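Long-range contact in mating-type switching protein swi5 (Schizosaccharomyces pombe, PDB 3VIQ), which is required for normal mating-type switching and, interacting with Sfr1 and Rhp51, takes part in recombinational DNA repair: residues I56-I61 with E74-F79. Numbering follows the deposited sequence.
Sequences IALGMI and ELFDRF
Ile-61 is the knob of this contact, and Leu-75, Phe-76 and Phe-79 form the hollow that receives it. The setting is a C-terminal fold-back: the chain leaves the long helix 36-67, turns back, and lays a single loosely formed turn of helix at 76-79 across the long helix. Both branches of the knob meet the same atom, with Ile-61 CG1 3.8 Å and Ile-61 CG2 4.0 Å from Phe-79 CD2. Ile-61 CG2 also lies 4.0 Å from Leu-75 CB. The same methyl, Ile-61 CG2, reaches the edge of the Phe-76 ring near its plane, 4.2 Å from Phe-76 CE1. Ile-61 CG1 lies over the Phe-79 ring, 4.3 Å from its centroid; a direction 29° off the ring normal marks this as an off-centre CH-pi contact. Beyond it, Ile-61 CD1 continues to Phe-79 CB at 4.1 Å. With chi1 at -62°, CG1 is anti to the carbonyl carbon and CG2 is anti to the backbone N, so the branches share Phe-79 while CG2 alone also reaches Leu-75 and the edge of Phe-76.

No hydrogen bond joins the two segments, and the 241 Å² they bury together comes entirely from Leu-58, Ile-61, Leu-75, Phe-76 and Phe-79. Val-81 also touches Ile-61 and Phe-76, while Leu-75 continues onto Val-64 and Ala-65, extending the small core along the long helix. Elsewhere on the two segments the Sfr1 chain takes over: its Trp-48 and Ala-55 pack on Ala-57 and Met-60, and its Gln-54 hydrogen-bonds to Arg-78 O, so this C-terminal fold-back forms part of the heterodimer interface. One turn back from the knob, Leu-58 supplies a smaller bump, its CD2 methyl meeting the far end of the Phe-76 ring 3.6 Å from CZ.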
# COMPACT_ATOMS: atom_id res chain seq x y z
N ILE B 56 8.60 -2.38 8.83
CA ILE B 56 9.97 -2.54 8.33
C ILE B 56 11.02 -1.87 9.22
O ILE B 56 12.01 -2.50 9.59
CB ILE B 56 10.10 -2.05 6.85
CG1 ILE B 56 9.29 -2.98 5.93
CG2 ILE B 56 11.58 -1.99 6.38
CD1 ILE B 56 9.14 -2.50 4.48
N ALA B 57 10.81 -0.61 9.59
CA ALA B 57 11.71 0.09 10.49
C ALA B 57 11.81 -0.64 11.83
O ALA B 57 12.93 -0.84 12.34
CB ALA B 57 11.24 1.56 10.71
N LEU B 58 10.69 -1.12 12.37
CA LEU B 58 10.74 -1.80 13.66
C LEU B 58 11.50 -3.07 13.52
O LEU B 58 12.31 -3.40 14.38
CB LEU B 58 9.35 -2.06 14.24
CG LEU B 58 8.69 -0.83 14.90
CD1 LEU B 58 7.19 -1.07 15.27
CD2 LEU B 58 9.53 -0.39 16.11
N GLY B 59 11.28 -3.79 12.42
CA GLY B 59 12.06 -5.02 12.15
C GLY B 59 13.57 -4.80 12.14
O GLY B 59 14.31 -5.51 12.79
N MET B 60 14.02 -3.79 11.42
CA MET B 60 15.46 -3.51 11.31
C MET B 60 16.10 -3.04 12.62
O MET B 60 17.17 -3.53 13.02
CB MET B 60 15.70 -2.48 10.22
CG MET B 60 15.25 -2.94 8.85
SD MET B 60 15.64 -1.68 7.60
CE MET B 60 15.39 -2.70 6.14
N ILE B 61 15.43 -2.10 13.29
CA ILE B 61 15.83 -1.63 14.62
C ILE B 61 15.87 -2.80 15.63
O ILE B 61 16.81 -2.89 16.43
CB ILE B 61 14.90 -0.55 15.21
CG1 ILE B 61 14.91 0.73 14.33
CG2 ILE B 61 15.35 -0.26 16.66
CD1 ILE B 61 13.75 1.76 14.64
N GLU B 74 15.42 0.86 23.63
CA GLU B 74 16.64 1.57 24.00
C GLU B 74 17.31 2.19 22.76
O GLU B 74 18.11 3.14 22.89
CB GLU B 74 17.58 0.65 24.76
CG GLU B 74 16.94 0.06 26.04
CD GLU B 74 17.81 -0.98 26.73
OE1 GLU B 74 19.04 -0.76 26.84
OE2 GLU B 74 17.26 -2.01 27.18
N LEU B 75 16.95 1.74 21.56
CA LEU B 75 17.57 2.30 20.34
C LEU B 75 16.72 3.34 19.62
O LEU B 75 17.18 3.99 18.64
CB LEU B 75 17.95 1.19 19.37
CG LEU B 75 18.92 0.14 19.87
CD1 LEU B 75 18.18 -0.83 20.78
CD2 LEU B 75 19.51 -0.59 18.68
N PHE B 76 15.49 3.54 20.11
CA PHE B 76 14.54 4.46 19.44
C PHE B 76 15.10 5.88 19.29
O PHE B 76 14.93 6.50 18.23
CB PHE B 76 13.20 4.46 20.17
CG PHE B 76 12.31 3.25 19.85
CD1 PHE B 76 12.76 2.19 19.04
CD2 PHE B 76 11.01 3.20 20.35
CE1 PHE B 76 11.92 1.08 18.74
CE2 PHE B 76 10.17 2.12 20.06
CZ PHE B 76 10.62 1.05 19.25
N ASP B 77 15.81 6.38 20.30
CA ASP B 77 16.34 7.74 20.19
C ASP B 77 17.39 7.89 19.10
O ASP B 77 17.38 8.87 18.37
CB ASP B 77 16.93 8.22 21.51
CG ASP B 77 15.87 8.59 22.49
OD1 ASP B 77 14.83 9.16 22.07
OD2 ASP B 77 16.06 8.31 23.68
N ARG B 78 18.29 6.93 19.04
CA ARG B 78 19.33 6.87 18.03
C ARG B 78 18.75 6.91 16.61
O ARG B 78 19.34 7.49 15.69
CB ARG B 78 20.13 5.58 18.21
CG ARG B 78 21.10 5.24 17.11
CD ARG B 78 22.14 4.25 17.61
NE ARG B 78 22.64 3.43 16.52
CZ ARG B 78 23.13 2.20 16.66
NH1 ARG B 78 23.21 1.62 17.86
NH2 ARG B 78 23.55 1.56 15.58
N PHE B 79 17.58 6.29 16.45
CA PHE B 79 16.90 6.27 15.16
C PHE B 79 15.84 7.33 14.93
O PHE B 79 15.23 7.35 13.88
CB PHE B 79 16.37 4.86 14.88
CG PHE B 79 17.47 3.86 14.74
CD1 PHE B 79 18.34 3.92 13.65
CD2 PHE B 79 17.71 2.89 15.73
CE1 PHE B 79 19.40 3.02 13.53
CE2 PHE B 79 18.77 2.01 15.61
CZ PHE B 79 19.61 2.08 14.50